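Local coordinates for protein putative transcriptional regulator (TetR/AcrR family) (Acinetobacter sp., PDB 3KNW) that probably binds DNA and regulates transcription as a member of the TetR/AcrR family of helix-turn-helix regulators, at residues S22-V27 against K67-D72; V35-I40 against G49-Y54; H53-E56 against A60-C63; I75-L80 against I140-D145; L178-K181 against H185-P188. All coordinates share one frame; numbering follows the deposited sequence.

How the contacts relate
Contacts 1, 2 and 3 lie in or beside the presumed DNA-binding end, whereas contacts 4 and 5 belong to the larger helical body. Contacts 2 and 3 are nearest, with centres 8 Å apart; they share His53 and Tyr54, and Phe51 CE1 lies 4.0 Å from Phe61 CD1. Contact 1 encloses both along the chain and meets contact 2 through Leu26 CD2, 3.5 Å from Ile40 CG1. Helix 58-81 runs through contacts 3, 1 and 4, whose centres are spaced 12 Å and then 18 Å. Contact 5 stands apart at the subunit interface, 34 Å from contact 2 between centres, with no direct touch.

Contact 1 of 5, residues S22-V27 against K67-D72; sequences SGFHLV and KHYISD
The two helical segments are closest at Phe24 and Tyr69, whose CA atoms are 8.3 Å apart, a separation bridged by one aromatic ring from each side. Both side chains start in the same way: CG is anti to the backbone N, with chi1 176° in Phe24 and 177° in Tyr69, and each CB is directed at the opposing helix. The rings approach obliquely through two carbons apiece. Phe24 CE1 is 3.7 Å from Tyr69 CD1, and the next atoms round, Phe24 CZ and Tyr69 CE1, are 3.9 Å apart. Although the planes differ by just 19°, the ring centroids are 5.4 Å apart and the rings slide past each other with little overlap. The evidence therefore supports a strongly displaced aromatic pair and not a full face-on stack. No hydrogen bond crosses between the segments, and the 80 Å² buried here comes from these two residues.

In the TetR fold this is where the first helix of the DNA-binding domain, here helix 13-30, packs against the long helix 58-81 that connects this domain to the rest of the subunit. Neighbouring side chains broaden the junction. His68, one residue before Tyr69, reaches Gln17 and Asp21 at an earlier point on helix 13-30, while Leu113 of helix 111-119 is touched by both Val27 and Tyr69. The other side of helix 13-30 is engaged as well, since Ser22 and Leu26 pack on helix 37-44.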
# COMPACT_ATOMS: atom_id res chain seq x y z
N SER A 22 -13.17 20.00 2.04
CA SER A 22 -13.99 19.22 2.98
C SER A 22 -14.04 17.74 2.59
O SER A 22 -13.70 16.87 3.39
CB SER A 22 -15.43 19.73 3.02
OG SER A 22 -15.49 21.03 3.56
N GLY A 23 -14.46 17.46 1.35
CA GLY A 23 -14.57 16.09 0.89
C GLY A 23 -13.24 15.31 1.02
O GLY A 23 -13.22 14.17 1.47
N PHE A 24 -12.16 15.99 0.66
CA PHE A 24 -10.85 15.40 0.61
C PHE A 24 -10.41 14.89 1.97
O PHE A 24 -9.94 13.77 2.09
CB PHE A 24 -9.82 16.40 0.07
CG PHE A 24 -8.45 15.85 0.10
CD1 PHE A 24 -8.10 14.82 -0.75
CD2 PHE A 24 -7.53 16.28 1.02
CE1 PHE A 24 -6.87 14.26 -0.72
CE2 PHE A 24 -6.27 15.73 1.06
CZ PHE A 24 -5.94 14.71 0.19
N HIS A 25 -10.55 15.72 3.00
CA HIS A 25 -10.28 15.30 4.35
C HIS A 25 -11.14 14.11 4.69
O HIS A 25 -10.65 13.11 5.21
CB HIS A 25 -10.50 16.43 5.37
CG HIS A 25 -9.50 17.54 5.26
ND1 HIS A 25 -8.17 17.37 5.57
CD2 HIS A 25 -9.63 18.83 4.88
CE1 HIS A 25 -7.52 18.51 5.39
NE2 HIS A 25 -8.39 19.41 4.96
N LEU A 26 -12.42 14.18 4.36
CA LEU A 26 -13.30 13.08 4.71
C LEU A 26 -12.71 11.80 4.15
O LEU A 26 -12.61 10.82 4.86
CB LEU A 26 -14.69 13.30 4.15
CG LEU A 26 -15.85 12.49 4.74
CD1 LEU A 26 -15.86 12.46 6.28
CD2 LEU A 26 -17.15 13.08 4.20
N VAL A 27 -12.29 11.84 2.89
CA VAL A 27 -11.85 10.63 2.20
C VAL A 27 -10.52 10.08 2.72
O VAL A 27 -10.33 8.88 2.68
CB VAL A 27 -11.78 10.84 0.65
CG1 VAL A 27 -11.15 9.61 -0.05
CG2 VAL A 27 -13.16 11.11 0.08
N LYS A 67 -9.28 14.91 -9.51
CA LYS A 67 -8.67 15.77 -10.51
C LYS A 67 -8.00 16.94 -9.80
O LYS A 67 -6.86 17.30 -10.15
CB LYS A 67 -9.69 16.30 -11.53
CG LYS A 67 -9.90 15.43 -12.79
CD LYS A 67 -10.77 16.15 -13.83
CE LYS A 67 -11.31 15.19 -14.91
NZ LYS A 67 -12.63 14.50 -14.59
N HIS A 68 -8.70 17.51 -8.82
CA HIS A 68 -8.23 18.68 -8.08
C HIS A 68 -7.03 18.31 -7.25
O HIS A 68 -6.10 19.10 -7.12
CB HIS A 68 -9.32 19.28 -7.18
CG HIS A 68 -8.82 20.40 -6.31
ND1 HIS A 68 -8.33 21.57 -6.84
CD2 HIS A 68 -8.69 20.50 -4.97
CE1 HIS A 68 -7.94 22.37 -5.85
NE2 HIS A 68 -8.16 21.74 -4.71
N TYR A 69 -7.06 17.10 -6.71
CA TYR A 69 -5.91 16.57 -6.00
C TYR A 69 -4.67 16.46 -6.90
O TYR A 69 -3.60 16.92 -6.55
CB TYR A 69 -6.25 15.20 -5.38
CG TYR A 69 -5.07 14.56 -4.68
CD1 TYR A 69 -4.58 15.08 -3.48
CD2 TYR A 69 -4.42 13.47 -5.22
CE1 TYR A 69 -3.48 14.53 -2.84
CE2 TYR A 69 -3.32 12.89 -4.59
CZ TYR A 69 -2.85 13.43 -3.40
OH TYR A 69 -1.76 12.87 -2.78
N ILE A 70 -4.83 15.86 -8.08
CA ILE A 70 -3.73 15.64 -9.00
C ILE A 70 -3.21 17.01 -9.46
O ILE A 70 -2.00 17.20 -9.53
CB ILE A 70 -4.19 14.81 -10.23
CG1 ILE A 70 -4.49 13.37 -9.82
CG2 ILE A 70 -3.12 14.80 -11.32
CD1 ILE A 70 -5.55 12.68 -10.69
N SER A 71 -4.13 17.94 -9.74
CA SER A 71 -3.77 19.27 -10.31
C SER A 71 -2.91 20.11 -9.38
O SER A 71 -1.95 20.77 -9.81
CB SER A 71 -5.03 20.07 -10.72
OG SER A 71 -4.80 21.47 -10.61
N ASP A 72 -3.29 20.10 -8.11
CA ASP A 72 -2.50 20.71 -7.06
C ASP A 72 -1.17 19.96 -6.84
O ASP A 72 -0.12 20.61 -6.67
CB ASP A 72 -3.31 20.75 -5.75
CG ASP A 72 -4.38 21.85 -5.74
OD1 ASP A 72 -4.51 22.62 -6.75
OD2 ASP A 72 -5.09 21.95 -4.70

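Contact 2 of 5, residues V35-I40 against G49-Y54; sequences VGLQEI and GSFYHY
Leu37 sets CG anti to its carbonyl carbon (chi1 -67°), and chi2 of -151° then brings CD1 to two aromatic rings, while Phe51, with CG anti to the backbone N (chi1 167°), sends its ring back toward it. The methyl meets Phe51 at the outer part of the ring, with Leu37 CD1 3.6 Å from Phe51 CE2 and farther from the neighbouring ring carbons. Its other neighbour is the phenol end of Tyr52, which arrives at about a right angle to the leucine side chain: Leu37 CD1 is 3.5 Å from Tyr52 CZ. The separation of 3.1 Å between Leu37 CD1 and Tyr52 OH is short for a methyl group against oxygen, and at this accuracy its exact value is doubtful. Tyr52 also touches a crystal neighbour, which could influence its position.

Apart from Val35, both segments fall within the predicted helix-turn-helix motif, so the contact joins the two helices of that motif, 37-44 and 48-54, across the turn between them. The second is the recognition helix of the motif in TetR-like proteins. Their CA atoms come nearest at Leu37 and Phe51, 9.3 Å apart, a gap filled by side chains alone without a hydrogen bond. Within helix 48-54, Phe51 CD2 sits 4.0 Å above one face of the Tyr52 ring, toward its rim, linking the two aromatics that receive Leu37. Deeper in, Ile40 CG2 adds a looser contact, 4.2 Å from Phe51 CE1. Ile40 also packs on Leu26 of helix 13-30 and on Phe61 of helix 58-81; the Phe61 and Phe51 rings meet edge-to-face.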
# COMPACT_ATOMS: atom_id res chain seq x y z
N VAL A 35 -18.85 6.54 2.20
CA VAL A 35 -19.56 7.76 2.65
C VAL A 35 -20.76 8.14 1.80
O VAL A 35 -20.79 7.89 0.60
CB VAL A 35 -18.65 8.99 2.68
CG1 VAL A 35 -17.40 8.70 3.45
CG2 VAL A 35 -18.35 9.51 1.28
N GLY A 36 -21.75 8.77 2.46
CA GLY A 36 -22.91 9.32 1.77
C GLY A 36 -22.74 10.82 1.63
O GLY A 36 -21.87 11.42 2.24
N LEU A 37 -23.58 11.45 0.83
CA LEU A 37 -23.56 12.91 0.77
C LEU A 37 -23.75 13.59 2.13
O LEU A 37 -23.14 14.61 2.41
CB LEU A 37 -24.60 13.42 -0.23
CG LEU A 37 -24.31 13.07 -1.70
CD1 LEU A 37 -24.91 14.16 -2.59
CD2 LEU A 37 -22.79 12.92 -2.00
N GLN A 38 -24.61 13.01 2.97
CA GLN A 38 -24.93 13.54 4.29
C GLN A 38 -23.68 13.86 5.10
O GLN A 38 -23.59 14.93 5.70
CB GLN A 38 -25.80 12.54 5.07
CG GLN A 38 -26.75 13.14 6.11
CD GLN A 38 -27.66 12.06 6.76
OE1 GLN A 38 -27.30 10.88 6.80
NE2 GLN A 38 -28.83 12.47 7.27
N GLU A 39 -22.73 12.94 5.13
CA GLU A 39 -21.51 13.19 5.88
C GLU A 39 -20.78 14.31 5.16
O GLU A 39 -20.40 15.31 5.75
CB GLU A 39 -20.60 11.97 5.96
CG GLU A 39 -21.24 10.70 6.50
CD GLU A 39 -20.22 9.56 6.67
OE1 GLU A 39 -19.08 9.86 7.10
OE2 GLU A 39 -20.58 8.38 6.40
N ILE A 40 -20.61 14.12 3.86
CA ILE A 40 -20.04 15.13 3.02
C ILE A 40 -20.70 16.54 3.24
O ILE A 40 -19.96 17.51 3.40
CB ILE A 40 -20.08 14.67 1.54
CG1 ILE A 40 -19.18 13.43 1.33
CG2 ILE A 40 -19.59 15.76 0.65
CD1 ILE A 40 -19.21 12.89 -0.09
N GLY A 49 -28.88 21.55 -1.46
CA GLY A 49 -29.29 22.26 -2.65
C GLY A 49 -28.12 22.98 -3.28
O GLY A 49 -27.96 22.99 -4.50
N SER A 50 -27.30 23.57 -2.42
CA SER A 50 -26.07 24.25 -2.79
C SER A 50 -25.04 23.33 -3.47
O SER A 50 -24.58 23.60 -4.59
CB SER A 50 -25.47 24.84 -1.51
OG SER A 50 -24.26 25.55 -1.73
N PHE A 51 -24.68 22.26 -2.77
CA PHE A 51 -23.74 21.26 -3.25
C PHE A 51 -24.13 20.78 -4.64
O PHE A 51 -23.30 20.54 -5.51
CB PHE A 51 -23.71 20.08 -2.26
CG PHE A 51 -23.03 18.89 -2.76
CD1 PHE A 51 -21.73 18.63 -2.44
CD2 PHE A 51 -23.69 18.01 -3.59
CE1 PHE A 51 -21.08 17.52 -2.91
CE2 PHE A 51 -23.05 16.89 -4.08
CZ PHE A 51 -21.75 16.64 -3.75
N TYR A 52 -25.42 20.64 -4.85
CA TYR A 52 -25.87 20.17 -6.12
C TYR A 52 -25.78 21.25 -7.21
O TYR A 52 -25.79 20.90 -8.38
CB TYR A 52 -27.25 19.57 -6.03
CG TYR A 52 -27.28 18.12 -5.60
CD1 TYR A 52 -28.09 17.71 -4.54
CD2 TYR A 52 -26.51 17.16 -6.25
CE1 TYR A 52 -28.14 16.39 -4.16
CE2 TYR A 52 -26.53 15.83 -5.86
CZ TYR A 52 -27.35 15.46 -4.81
OH TYR A 52 -27.40 14.14 -4.43
N HIS A 53 -25.66 22.53 -6.87
CA HIS A 53 -25.33 23.51 -7.91
C HIS A 53 -23.92 23.32 -8.48
O HIS A 53 -23.69 23.54 -9.66
CB HIS A 53 -25.54 24.93 -7.41
CG HIS A 53 -26.98 25.34 -7.39
ND1 HIS A 53 -27.90 24.82 -8.29
CD2 HIS A 53 -27.66 26.19 -6.59
CE1 HIS A 53 -29.09 25.34 -8.04
NE2 HIS A 53 -28.97 26.18 -7.02
N TYR A 54 -23.01 22.85 -7.64
CA TYR A 54 -21.60 22.63 -8.00
C TYR A 54 -21.33 21.27 -8.61
O TYR A 54 -20.57 21.16 -9.57
CB TYR A 54 -20.73 22.81 -6.74
CG TYR A 54 -20.68 24.26 -6.33
CD1 TYR A 54 -21.68 24.83 -5.52
CD2 TYR A 54 -19.67 25.09 -6.80
CE1 TYR A 54 -21.65 26.18 -5.18
CE2 TYR A 54 -19.63 26.43 -6.46
CZ TYR A 54 -20.62 26.98 -5.65
OH TYR A 54 -20.55 28.32 -5.31

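Contact 3 of 5, residues H53-E56 against A60-C63; sequences HYFE and AFGC
The aromatic interaction comes first: Phe61 directs an edge of its ring at the face of Phe55 in a T-shaped pair. The evidence is threefold. The centroids are 5.0 Å apart, the planes are inclined at 68°, and Phe61 CD1 is poised 3.6 Å above the Phe55 plane, over the ring centre. Consequently CD1 is nearly equidistant from the ring atoms beneath it, at 3.7 Å from Phe55 CE2 and 4.1 Å from Phe55 CE1. Phe61 reaches this place with CG anti to its backbone N (chi1 166°).

Apolar packing continues from the ring toward the backbone. Phe61 CB lies 3.9 Å from Phe55 CG, and the CA atoms of these residues are 5.6 Å apart, so the chain itself passes close here. These residues frame the short turn between the recognition helix of the predicted helix-turn-helix motif, 48-54, and helix 58-81: Phe55 is the first residue to leave helical geometry, and Phe61 stands in the first turn of the next helix. Ser57 OG, within the turn, is hydrogen-bonded to Ala60 N.

A smaller apolar contact lies on the solvent side, where Glu56 CG is 3.9 Å from Ala60 CB. The torsion chi1 of 65° puts CG between the backbone N and the carbonyl carbon, and the chain then extends away with its carboxylate. No hydrogen bond joins the segments. On the buried side the Phe55 ring also meets Phe51, and Ile19 of helix 13-30 packs against both Phe55 and Phe61.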
# COMPACT_ATOMS: atom_id res chain seq x y z
N HIS A 53 -25.66 22.53 -6.87
CA HIS A 53 -25.33 23.51 -7.91
C HIS A 53 -23.92 23.32 -8.48
O HIS A 53 -23.69 23.54 -9.66
CB HIS A 53 -25.54 24.93 -7.41
CG HIS A 53 -26.98 25.34 -7.39
ND1 HIS A 53 -27.90 24.82 -8.29
CD2 HIS A 53 -27.66 26.19 -6.59
CE1 HIS A 53 -29.09 25.34 -8.04
NE2 HIS A 53 -28.97 26.18 -7.02
N TYR A 54 -23.01 22.85 -7.64
CA TYR A 54 -21.60 22.63 -8.00
C TYR A 54 -21.33 21.27 -8.61
O TYR A 54 -20.57 21.16 -9.57
CB TYR A 54 -20.73 22.81 -6.74
CG TYR A 54 -20.68 24.26 -6.33
CD1 TYR A 54 -21.68 24.83 -5.52
CD2 TYR A 54 -19.67 25.09 -6.80
CE1 TYR A 54 -21.65 26.18 -5.18
CE2 TYR A 54 -19.63 26.43 -6.46
CZ TYR A 54 -20.62 26.98 -5.65
OH TYR A 54 -20.55 28.32 -5.31
N PHE A 55 -21.93 20.23 -8.05
CA PHE A 55 -21.68 18.88 -8.52
C PHE A 55 -22.96 18.13 -8.73
O PHE A 55 -23.80 18.11 -7.84
CB PHE A 55 -20.87 18.13 -7.50
CG PHE A 55 -19.67 18.85 -7.08
CD1 PHE A 55 -18.58 18.89 -7.89
CD2 PHE A 55 -19.64 19.50 -5.87
CE1 PHE A 55 -17.45 19.55 -7.51
CE2 PHE A 55 -18.54 20.19 -5.49
CZ PHE A 55 -17.42 20.22 -6.32
N GLU A 56 -23.11 17.47 -9.85
CA GLU A 56 -24.39 16.79 -10.10
C GLU A 56 -24.62 15.47 -9.33
O GLU A 56 -25.74 15.02 -9.19
CB GLU A 56 -24.61 16.62 -11.62
CG GLU A 56 -23.62 15.70 -12.35
CD GLU A 56 -23.98 15.56 -13.84
OE1 GLU A 56 -24.15 16.61 -14.50
OE2 GLU A 56 -24.11 14.40 -14.33
N ALA A 60 -19.75 12.58 -9.78
CA ALA A 60 -19.11 13.78 -10.39
C ALA A 60 -18.10 14.42 -9.44
O ALA A 60 -17.00 14.82 -9.83
CB ALA A 60 -20.16 14.82 -10.82
N PHE A 61 -18.49 14.48 -8.18
CA PHE A 61 -17.74 15.15 -7.16
C PHE A 61 -16.45 14.38 -6.86
O PHE A 61 -15.39 14.97 -6.70
CB PHE A 61 -18.63 15.22 -5.93
CG PHE A 61 -17.92 15.58 -4.68
CD1 PHE A 61 -17.42 16.85 -4.49
CD2 PHE A 61 -17.78 14.66 -3.66
CE1 PHE A 61 -16.82 17.21 -3.32
CE2 PHE A 61 -17.15 15.01 -2.49
CZ PHE A 61 -16.67 16.27 -2.33
N GLY A 62 -16.58 13.06 -6.77
CA GLY A 62 -15.41 12.16 -6.63
C GLY A 62 -14.44 12.37 -7.78
O GLY A 62 -13.27 12.56 -7.56
N CYS A 63 -14.94 12.40 -9.02
CA CYS A 63 -14.07 12.68 -10.13
C CYS A 63 -13.41 14.06 -9.95
O CYS A 63 -12.21 14.21 -10.24
CB CYS A 63 -14.78 12.59 -11.48
SG CYS A 63 -15.33 10.95 -11.93

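Contact 4 of 5, residues I75-L80 against I140-D145; sequences IRLNQL and IARMAD
Asn78 OD1 accepts a hydrogen bond from Arg142 NH1 at 3.0 Å, the one polar link between these helical segments. Its geometry is mixed. On the acceptor side it is well directed, the C=O...donor angle being 161°, but the angle at the hydrogen is only 137° and OD1 is tilted 29° out of the guanidinium plane. Arg142 NH2 is 4.0 Å from Asn78 OD1, so a single nitrogen makes the bond and the guanidinium does not grip the amide with two.

The arginine is not extended. It bends at chi2 and again at chi3, folding the guanidinium across the gap between helices whose nearest CA atoms, those of Leu77 and Arg142, are 9.3 Å apart. Leu77 packs over the charged group: its CD1 lies over one guanidinium face, and Leu77 CB is 4.0 Å from Arg142 NH1. The aliphatic side chain thus covers part of one face while Asn78 supplies the polar partner.

The contact joins the later part of helix 58-81 to helix 126-153, within the helical body that follows the DNA-binding region in TetR-like proteins. Next to it, Leu80 packs on Asn93 and selenomethionine Met143 on Tyr94, both of helix 87-100. Ile140 and Met143 lean on Ala166 and Tyr170 of helix 162-183, and Ile140 additionally meets Tyr183 of the second subunit.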
# COMPACT_ATOMS: atom_id res chain seq x y z
N ILE A 75 1.31 21.14 -9.51
CA ILE A 75 1.73 22.48 -9.17
C ILE A 75 2.74 22.44 -8.01
O ILE A 75 3.74 23.15 -8.06
CB ILE A 75 0.54 23.38 -8.76
CG1 ILE A 75 -0.42 23.58 -9.93
CG2 ILE A 75 1.01 24.74 -8.25
CD1 ILE A 75 -1.77 24.16 -9.50
N ARG A 76 2.48 21.60 -7.00
CA ARG A 76 3.41 21.47 -5.86
C ARG A 76 4.74 20.85 -6.31
O ARG A 76 5.77 21.26 -5.84
CB ARG A 76 2.80 20.69 -4.69
N LEU A 77 4.71 19.92 -7.25
CA LEU A 77 5.95 19.40 -7.87
C LEU A 77 6.72 20.41 -8.73
O LEU A 77 7.94 20.38 -8.79
CB LEU A 77 5.64 18.19 -8.74
CG LEU A 77 5.99 16.86 -8.12
CD1 LEU A 77 5.62 15.71 -9.03
CD2 LEU A 77 7.47 16.87 -7.90
N ASN A 78 6.00 21.28 -9.42
CA ASN A 78 6.62 22.32 -10.23
C ASN A 78 7.48 23.23 -9.36
O ASN A 78 8.59 23.56 -9.75
CB ASN A 78 5.56 23.13 -10.99
CG ASN A 78 4.86 22.32 -12.08
OD1 ASN A 78 5.33 21.25 -12.49
ND2 ASN A 78 3.72 22.82 -12.55
N GLN A 79 6.97 23.58 -8.18
CA GLN A 79 7.69 24.43 -7.23
C GLN A 79 8.94 23.74 -6.68
O GLN A 79 10.03 24.17 -6.92
CB GLN A 79 6.80 24.85 -6.04
CG GLN A 79 5.41 25.33 -6.42
CD GLN A 79 4.80 26.22 -5.36
OE1 GLN A 79 3.76 25.88 -4.77
NE2 GLN A 79 5.44 27.37 -5.10
N LEU A 80 8.75 22.65 -5.96
CA LEU A 80 9.85 21.85 -5.42
C LEU A 80 11.01 21.66 -6.44
O LEU A 80 12.18 21.69 -6.06
CB LEU A 80 9.31 20.48 -4.95
CG LEU A 80 9.80 19.79 -3.67
CD1 LEU A 80 10.09 20.73 -2.48
CD2 LEU A 80 8.78 18.72 -3.25
N ILE A 140 5.22 8.68 -11.85
CA ILE A 140 6.39 7.81 -12.03
C ILE A 140 7.24 8.35 -13.20
O ILE A 140 8.46 8.33 -13.17
CB ILE A 140 5.96 6.34 -12.23
CG1 ILE A 140 5.34 5.80 -10.91
CG2 ILE A 140 7.11 5.49 -12.67
CD1 ILE A 140 4.72 4.34 -11.04
N ALA A 141 6.59 8.87 -14.22
CA ALA A 141 7.24 9.34 -15.42
C ALA A 141 8.00 10.67 -15.17
O ALA A 141 9.08 10.84 -15.66
CB ALA A 141 6.20 9.48 -16.60
N ARG A 142 7.43 11.59 -14.40
CA ARG A 142 8.21 12.75 -13.90
C ARG A 142 9.43 12.28 -13.09
O ARG A 142 10.50 12.75 -13.32
CB ARG A 142 7.37 13.66 -13.00
CG ARG A 142 6.20 14.37 -13.62
CD ARG A 142 6.63 15.49 -14.48
NE ARG A 142 7.08 16.71 -13.76
CZ ARG A 142 6.27 17.57 -13.13
NH1 ARG A 142 6.78 18.65 -12.56
NH2 ARG A 142 4.96 17.34 -13.06
N MSE A 143 9.28 11.35 -12.15
CA MSE A 143 10.48 10.84 -11.47
C MSE A 143 11.48 10.31 -12.49
O MSE A 143 12.69 10.44 -12.32
CB MSE A 143 10.18 9.76 -10.44
CG MSE A 143 9.39 10.27 -9.23
SE MSE A 143 8.88 8.83 -8.02
CE MSE A 143 7.08 9.26 -8.10
N ALA A 144 10.96 9.66 -13.52
CA ALA A 144 11.79 9.06 -14.56
C ALA A 144 12.58 10.15 -15.25
O ALA A 144 13.77 10.03 -15.37
CB ALA A 144 10.93 8.27 -15.57
N ASP A 145 11.88 11.21 -15.71
CA ASP A 145 12.48 12.35 -16.40
C ASP A 145 13.63 12.90 -15.53
O ASP A 145 14.76 13.13 -16.00
CB ASP A 145 11.43 13.45 -16.66
CG ASP A 145 10.32 13.02 -17.68
OD1 ASP A 145 10.61 12.11 -18.52
OD2 ASP A 145 9.17 13.57 -17.67

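Contact 5 of 5, residues L178-K181 against H185-P188; sequences LLSK and HKAP
Ser180 CB lies 3.4 Å from His185 O, and from there the side chain can be followed outward. At the tip, chi1 of -60° sets OG beside the backbone N, from where it lies 3.5 Å from Lys186 CA and, farther along, 3.7 Å from Pro188 CD. These are packing distances; the polar need of OG is met within its own helix, by a hydrogen bond to Ala176 O one turn earlier. The backbone takes its share as well: Ser180 CA is 3.3 Å from His185 O, the same oxygen that CB approaches, in a CA-H...O contact with an angle of 134° at the hydrogen.

The arrangement is a tight helix-to-helix turn. Helix 162-183 ends shortly after Ser180, and helix 187-200 starts after Lys186, which occupies the N-cap position; CA atoms of Ser180 and Lys186 approach to 4.8 Å. Pro188 stands in the first turn of the second helix, where its missing N-H costs no helical hydrogen bond, and its ring turns back on the first: Pro188 CG is 3.8 Å from Leu179 CB.

Both helices continue into the dimer interface, as is usual for the corresponding pair in TetR-like proteins. Leu179 packs on Leu174 of the second subunit, and Pro188 O accepts a hydrogen bond from Gln171 NE2 of that subunit. Lys186 NZ is hydrogen-bonded within its own chain, to Val99 O.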
# COMPACT_ATOMS: atom_id res chain seq x y z
N LEU A 178 2.64 2.28 3.67
CA LEU A 178 1.70 1.28 4.17
C LEU A 178 2.13 0.68 5.56
O LEU A 178 1.32 0.61 6.46
CB LEU A 178 1.63 0.16 3.14
CG LEU A 178 0.44 -0.73 2.98
CD1 LEU A 178 0.46 -1.39 1.60
CD2 LEU A 178 0.57 -1.73 4.00
N LEU A 179 3.39 0.25 5.70
CA LEU A 179 3.90 -0.30 6.97
C LEU A 179 3.90 0.74 8.05
O LEU A 179 3.54 0.46 9.20
CB LEU A 179 5.32 -0.87 6.83
CG LEU A 179 5.45 -2.18 6.05
CD1 LEU A 179 6.88 -2.76 6.17
CD2 LEU A 179 4.42 -3.24 6.51
N SER A 180 4.29 1.94 7.71
CA SER A 180 4.22 3.08 8.66
C SER A 180 2.81 3.29 9.27
O SER A 180 2.66 3.54 10.44
CB SER A 180 4.77 4.38 8.02
OG SER A 180 6.15 4.16 7.65
N LYS A 181 1.77 3.14 8.48
CA LYS A 181 0.42 3.16 9.03
C LYS A 181 0.14 1.97 9.96
O LYS A 181 -0.47 2.11 11.03
CB LYS A 181 -0.63 3.14 7.91
CG LYS A 181 -0.55 4.34 7.01
CD LYS A 181 -0.39 5.67 7.84
CE LYS A 181 -1.18 6.86 7.23
NZ LYS A 181 -0.94 8.10 8.04
N HIS A 185 4.30 4.39 13.16
CA HIS A 185 5.40 5.37 13.15
C HIS A 185 6.18 5.14 11.88
O HIS A 185 5.97 4.13 11.23
CB HIS A 185 6.29 5.19 14.38
CG HIS A 185 6.88 3.84 14.47
ND1 HIS A 185 8.16 3.57 14.04
CD2 HIS A 185 6.39 2.68 14.96
CE1 HIS A 185 8.42 2.29 14.23
NE2 HIS A 185 7.36 1.72 14.79
N LYS A 186 7.09 6.04 11.52
CA LYS A 186 7.59 6.11 10.19
C LYS A 186 8.94 5.49 10.03
O LYS A 186 9.65 5.71 9.03
CB LYS A 186 7.57 7.56 9.71
CG LYS A 186 6.17 8.12 9.66
CD LYS A 186 6.23 9.60 9.45
CE LYS A 186 4.89 10.25 9.24
NZ LYS A 186 5.09 11.73 8.97
N ALA A 187 9.30 4.63 10.95
CA ALA A 187 10.58 3.91 10.81
C ALA A 187 10.74 3.35 9.38
O ALA A 187 11.77 3.56 8.73
CB ALA A 187 10.72 2.76 11.91
N PRO A 188 9.73 2.69 8.84
CA PRO A 188 9.95 2.13 7.46
C PRO A 188 10.28 3.14 6.38
O PRO A 188 11.04 2.83 5.47
CB PRO A 188 8.63 1.41 7.18
CG PRO A 188 8.12 1.01 8.50
CD PRO A 188 8.55 2.09 9.49